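Local coordinates for protein Poly(A) RNA polymerase GLD2 (Rattus norvegicus, PDB 6LBK) that probably adds successive AMP units from ATP to the 3' ends of selected cytoplasmic mRNAs, and a single nucleotide to certain microRNAs, at residues Cys63-Ser68 and Gly97-Gly102; Thr192-Tyr195 and Val200-Leu203; His235-Gln238 and Ile244-Ser247. The protein carries 1 engineered substitution. One frame throughout, in Å; residues are numbered along the deposited sequence.

Contact 1 of 3, residues Cys63-Ser68 and Gly97-Gly102; sequences CQQQAS and GSSLNG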
# COMPACT_ATOMS: atom_id res chain seq x y z
N CYS A 63 -2.85 16.31 -1.21
CA CYS A 63 -3.47 15.10 -0.66
C CYS A 63 -2.53 14.26 0.21
O CYS A 63 -3.02 13.40 0.93
CB CYS A 63 -4.02 14.21 -1.78
SG CYS A 63 -5.41 14.91 -2.69
N GLN A 64 -1.23 14.49 0.16
CA GLN A 64 -0.27 13.77 0.99
C GLN A 64 -0.66 13.85 2.46
O GLN A 64 -1.12 14.88 2.94
CB GLN A 64 1.11 14.38 0.77
CG GLN A 64 2.24 13.93 1.63
CD GLN A 64 3.42 14.88 1.47
OE1 GLN A 64 4.49 14.66 2.04
NE2 GLN A 64 3.20 15.98 0.76
N GLN A 65 -0.45 12.74 3.18
CA GLN A 65 -0.79 12.69 4.60
C GLN A 65 0.05 13.71 5.39
O GLN A 65 1.29 13.70 5.33
CB GLN A 65 -0.56 11.28 5.14
CG GLN A 65 -0.87 11.12 6.63
CD GLN A 65 -0.40 9.78 7.21
OE1 GLN A 65 -1.18 8.86 7.42
NE2 GLN A 65 0.90 9.67 7.44
N GLN A 66 -0.63 14.60 6.10
CA GLN A 66 0.05 15.64 6.85
C GLN A 66 0.43 15.16 8.24
O GLN A 66 -0.19 14.26 8.81
CB GLN A 66 -0.82 16.91 6.93
CG GLN A 66 -1.03 17.59 5.57
CD GLN A 66 -2.15 18.62 5.57
OE1 GLN A 66 -3.21 18.41 6.17
NE2 GLN A 66 -1.91 19.75 4.90
N ALA A 67 1.46 15.81 8.80
CA ALA A 67 1.96 15.41 10.11
C ALA A 67 0.84 15.40 11.15
O ALA A 67 0.84 14.52 12.03
CB ALA A 67 3.08 16.35 10.56
N SER A 68 -0.13 16.32 11.06
CA SER A 68 -1.20 16.36 12.05
C SER A 68 -2.14 15.16 11.92
O SER A 68 -2.63 14.63 12.94
CB SER A 68 -1.96 17.69 11.99
OG SER A 68 -2.83 17.82 10.88
N GLY A 97 1.04 -0.04 7.35
CA GLY A 97 0.37 0.32 6.10
C GLY A 97 0.57 1.77 5.68
O GLY A 97 1.59 2.40 5.97
N SER A 98 -0.45 2.30 4.98
CA SER A 98 -0.37 3.65 4.43
C SER A 98 -0.06 4.71 5.48
O SER A 98 0.58 5.72 5.17
CB SER A 98 -1.67 3.99 3.73
OG SER A 98 -1.85 3.08 2.65
N SER A 99 -0.53 4.52 6.72
CA SER A 99 -0.27 5.51 7.76
C SER A 99 1.22 5.69 8.00
O SER A 99 1.67 6.80 8.29
CB SER A 99 -0.98 5.11 9.05
OG SER A 99 -2.36 4.96 8.78
N LEU A 100 2.02 4.65 7.77
CA LEU A 100 3.43 4.75 8.08
C LEU A 100 4.38 4.35 6.95
O LEU A 100 5.56 4.69 7.03
CB LEU A 100 3.72 3.91 9.33
CG LEU A 100 4.51 4.61 10.42
CD1 LEU A 100 3.99 6.03 10.66
CD2 LEU A 100 4.29 3.75 11.65
N ASN A 101 3.90 3.70 5.88
CA ASN A 101 4.79 3.24 4.82
C ASN A 101 5.22 4.34 3.85
O ASN A 101 5.85 4.03 2.84
CB ASN A 101 4.14 2.09 4.03
CG ASN A 101 2.95 2.55 3.20
OD1 ASN A 101 2.76 3.74 2.97
ND2 ASN A 101 2.12 1.60 2.79
N GLY A 102 4.85 5.59 4.10
CA GLY A 102 5.21 6.69 3.23
C GLY A 102 4.28 6.94 2.06
O GLY A 102 4.45 7.95 1.37
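Gln65 reaches into the turn that carries the Gly-Ser motif of the nucleotidyltransferase superfamily, here Gly97-Ser98, and meets the backbone of Ser99. Gln65 NE2 donates to Ser99 O over 3.1 Å, and the bond is fairly straight, with an angle of 166° at the hydrogen. The carbonyl oxygen lies in the plane of the Gln65 amide, while the donor is tilted 25° from the plane of the Ser99 carbonyl. Gln65 gets there as an extended chain, with CG trans to the backbone N (chi1 180°). The other branch, Gln65 OE1, rests 3.5 Å from Ser99 CA. Within the turn, Gly97 O accepts from Leu100 N at 2.9 Å and from Asn101 N at 2.7 Å. Lys73 makes weak hydrogen bonds to both Gln65 OE1 and Ser99 OG and so bridges the two segments a second time. The turn lies near the probable metal site: the side chain of Ser98 is about 5 Å from that of Asp111, which probably binds the catalytic magnesium. The direct polar link is thus a side-chain amide N-H donated to a backbone carbonyl. It ties the linker between helices 51-63 and 67-85 to the Gly97-Ser98 turn.

Contact 2 of 3, residues Thr192-Tyr195 and Val200-Leu203; sequences TYAY and VRPL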
# COMPACT_ATOMS: atom_id res chain seq x y z
N THR A 192 11.02 2.54 3.16
CA THR A 192 12.39 2.79 2.70
C THR A 192 12.43 3.07 1.21
O THR A 192 13.22 3.90 0.75
CB THR A 192 13.29 1.61 3.07
OG1 THR A 192 13.18 1.35 4.47
CG2 THR A 192 14.75 1.92 2.76
N TYR A 193 11.55 2.42 0.45
CA TYR A 193 11.38 2.77 -0.95
C TYR A 193 10.74 4.14 -1.09
O TYR A 193 11.12 4.92 -1.97
CB TYR A 193 10.49 1.74 -1.62
CG TYR A 193 11.13 0.43 -1.98
CD1 TYR A 193 12.11 0.37 -2.96
CD2 TYR A 193 10.69 -0.75 -1.41
CE1 TYR A 193 12.66 -0.83 -3.32
CE2 TYR A 193 11.23 -1.95 -1.77
CZ TYR A 193 12.21 -1.99 -2.72
OH TYR A 193 12.75 -3.20 -3.07
N ALA A 194 9.76 4.45 -0.22
CA ALA A 194 8.99 5.69 -0.36
C ALA A 194 9.89 6.92 -0.27
O ALA A 194 9.56 7.97 -0.83
CB ALA A 194 7.89 5.74 0.71
N TYR A 195 11.00 6.83 0.44
CA TYR A 195 11.89 7.96 0.58
C TYR A 195 13.24 7.72 -0.09
O TYR A 195 14.16 8.53 0.06
CB TYR A 195 12.04 8.32 2.06
CG TYR A 195 10.74 8.81 2.67
CD1 TYR A 195 10.37 10.16 2.59
CD2 TYR A 195 9.85 7.92 3.27
CE1 TYR A 195 9.16 10.61 3.13
CE2 TYR A 195 8.65 8.36 3.81
CZ TYR A 195 8.31 9.69 3.74
OH TYR A 195 7.10 10.11 4.29
N VAL A 200 8.98 8.58 -6.21
CA VAL A 200 8.20 7.39 -5.88
C VAL A 200 6.89 7.78 -5.21
O VAL A 200 5.83 7.24 -5.54
CB VAL A 200 9.02 6.43 -5.01
CG1 VAL A 200 8.14 5.27 -4.60
CG2 VAL A 200 10.26 5.92 -5.78
N ARG A 201 6.93 8.74 -4.27
CA ARG A 201 5.71 9.06 -3.53
C ARG A 201 4.70 9.83 -4.37
O ARG A 201 3.51 9.47 -4.33
CB ARG A 201 6.06 9.80 -2.23
CG ARG A 201 6.53 8.83 -1.12
CD ARG A 201 7.07 9.56 0.13
NE ARG A 201 6.00 10.15 0.93
CZ ARG A 201 5.85 11.45 1.17
NH1 ARG A 201 6.73 12.32 0.69
NH2 ARG A 201 4.83 11.88 1.89
N PRO A 202 5.07 10.88 -5.14
CA PRO A 202 4.06 11.52 -6.01
C PRO A 202 3.43 10.57 -7.01
O PRO A 202 2.21 10.61 -7.25
CB PRO A 202 4.85 12.63 -6.72
CG PRO A 202 5.97 12.95 -5.78
CD PRO A 202 6.34 11.63 -5.15
N LEU A 203 4.24 9.68 -7.59
CA LEU A 203 3.70 8.76 -8.58
C LEU A 203 2.74 7.79 -7.94
O LEU A 203 1.64 7.55 -8.44
CB LEU A 203 4.84 8.00 -9.25
CG LEU A 203 4.30 7.23 -10.45
CD1 LEU A 203 4.11 8.23 -11.65
CD2 LEU A 203 5.11 5.98 -10.83
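Arg201 lies against Tyr195 and Ala194. Its CD sits over one face of the Tyr195 ring, 3.9 Å from the ring centroid and 18° off the normal, a CH-pi contact. The chain bends at chi3 (75°), and the guanidinium lies nearly parallel to the ring plane, over its hydroxyl end, the planes 16° apart. Tyr195 OH lies over a guanidinium face, toward its rim, 3.5 Å from Arg201 NE. The aliphatic part of the arginine also lies along the end of the preceding helix. Arg201 CD is beside the carbonyl oxygen, 3.1 Å from Ala194 O, and Arg201 CG is against the methyl, 3.8 Å from Ala194 CB. Val200 is looser, with CG1 and CG2 each 4.0 Å from Tyr193 O. In the next shell, Arg201 NE donates to Gly102 O and NH2 to Gln64 OE1. Phe103 packs on both Ala194 and Val200, while Tyr193 OH is hydrogen-bonded to Leu248 N. The arrangement is a tight helix-helix connection: helix 182-194 ends, a short link follows, and the first turn of helix 200-213 packs back on that end. Arg201 also ties helix 200-213 to the loop after strand 91-96 and to the end of helix 51-63.

Contact 3 of 3, residues His235-Gln238 and Ile244-Ser247; sequences HYLQ and ILPS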
# COMPACT_ATOMS: atom_id res chain seq x y z
N HIS A 235 7.57 -2.11 -8.92
CA HIS A 235 8.09 -2.97 -9.97
C HIS A 235 8.36 -2.18 -11.27
O HIS A 235 9.41 -2.36 -11.90
CB HIS A 235 7.11 -4.11 -10.22
CG HIS A 235 7.42 -4.91 -11.43
ND1 HIS A 235 8.40 -5.87 -11.45
CD2 HIS A 235 6.91 -4.86 -12.69
CE1 HIS A 235 8.48 -6.40 -12.66
NE2 HIS A 235 7.59 -5.80 -13.43
N TYR A 236 7.41 -1.33 -11.68
CA TYR A 236 7.62 -0.52 -12.89
C TYR A 236 8.89 0.32 -12.75
O TYR A 236 9.70 0.40 -13.69
CB TYR A 236 6.40 0.39 -13.20
CG TYR A 236 6.69 1.38 -14.36
CD1 TYR A 236 6.94 0.93 -15.67
CD2 TYR A 236 6.72 2.76 -14.13
CE1 TYR A 236 7.24 1.85 -16.73
CE2 TYR A 236 7.01 3.67 -15.19
CZ TYR A 236 7.27 3.21 -16.47
OH TYR A 236 7.54 4.11 -17.43
N LEU A 237 9.07 0.94 -11.59
CA LEU A 237 10.28 1.72 -11.34
C LEU A 237 11.52 0.84 -11.27
O LEU A 237 12.62 1.33 -11.55
CB LEU A 237 10.12 2.52 -10.04
CG LEU A 237 9.04 3.60 -9.94
CD1 LEU A 237 9.01 4.22 -8.51
CD2 LEU A 237 9.22 4.68 -11.02
N GLN A 238 11.37 -0.45 -10.94
CA GLN A 238 12.52 -1.32 -10.75
C GLN A 238 13.06 -1.89 -12.05
O GLN A 238 14.24 -2.24 -12.12
CB GLN A 238 12.16 -2.47 -9.81
CG GLN A 238 12.31 -2.15 -8.34
CD GLN A 238 11.84 -3.29 -7.47
OE1 GLN A 238 10.92 -4.02 -7.84
NE2 GLN A 238 12.47 -3.47 -6.31
N ILE A 244 14.93 3.28 -11.77
CA ILE A 244 14.73 4.28 -10.72
C ILE A 244 14.78 3.70 -9.30
O ILE A 244 15.10 4.43 -8.35
CB ILE A 244 13.37 4.98 -10.97
CG1 ILE A 244 13.45 5.97 -12.11
CG2 ILE A 244 12.80 5.64 -9.71
CD1 ILE A 244 12.12 6.61 -12.41
N LEU A 245 14.57 2.39 -9.14
CA LEU A 245 14.66 1.78 -7.81
C LEU A 245 15.40 0.46 -7.93
O LEU A 245 15.19 -0.30 -8.90
CB LEU A 245 13.28 1.56 -7.16
CG LEU A 245 12.53 2.80 -6.63
CD1 LEU A 245 11.20 2.44 -5.97
CD2 LEU A 245 13.41 3.68 -5.70
N PRO A 246 16.29 0.16 -6.98
CA PRO A 246 16.97 -1.14 -6.99
C PRO A 246 16.11 -2.14 -6.25
O PRO A 246 14.91 -1.92 -6.10
CB PRO A 246 18.26 -0.85 -6.24
CG PRO A 246 17.84 0.15 -5.22
CD PRO A 246 16.76 1.00 -5.87
N SER A 247 16.71 -3.25 -5.82
CA SER A 247 16.06 -4.14 -4.86
C SER A 247 16.64 -3.88 -3.48
O SER A 247 17.85 -4.07 -3.28
CB SER A 247 16.23 -5.60 -5.24
OG SER A 247 15.71 -6.43 -4.20
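Leu237 and Gln238, near the end of helix 226-239, meet Ile244 and Leu245 where the chain returns. The backbone bonds converge on one atom. Leu237 O accepts from Ile244 N at 3.0 Å, close to the line of the carbonyl bond. It also accepts from Leu245 N at 3.3 Å, but this donor stands above the carbonyl plane. Both N-H groups point at the oxygen at a bend, 140° and 144°. A CA-H...O contact follows, with Gln238 CA 3.4 Å from Leu245 O.

The side-chain bond belongs to Gln238. Its NE2 donates to Pro246 O over 2.9 Å, at 160° at the hydrogen, and the acceptor lies nearly in the amide plane. The chain is extended beyond CG, which carries the amide alongside the returning loop. The same nitrogen also bonds Val307 O, so two backbone oxygens grip it and limit its rotation.

The apolar part centres on Leu237, whose two methyls divide the work. Leu237 CD2 meets Ile244 CD1 at 3.8 Å, and Leu237 CD1 meets Leu245 CD1, also at 3.8 Å. Val200 touches both leucines, and Leu286 packs on Ile244.

Ser247 is the N-cap of helix 248-251, its OG bonding Arg308 O and, weakly, Lys250 N. The whole is a chain reversal over the last turn of helix 226-239. It joins that helix, packed on helices 200-213 and 283-297, to helix 248-251 in the helical part of the polymerase.

Overall arrangement
The three contacts follow one another along the chain without overlap. Contact 1 joins the link between helices 51-63 and 67-85 to the loop after strand 91-96 of the five-stranded sheet. Contact 2 joins helices 182-194 and 200-213, and contact 3 packs the following loop on the end of helix 226-239. Contacts 1 and 2 have centres about 12 Å apart and touch through Arg201. Contacts 2 and 3 are about 11 Å apart, centre to centre, and share an apolar patch around Val200. Contacts 1 and 3 do not touch, their centres being about 22 Å apart. Contact 2 is therefore the middle link, connecting the turn beside the probable metal site to the helical part of this polymerase.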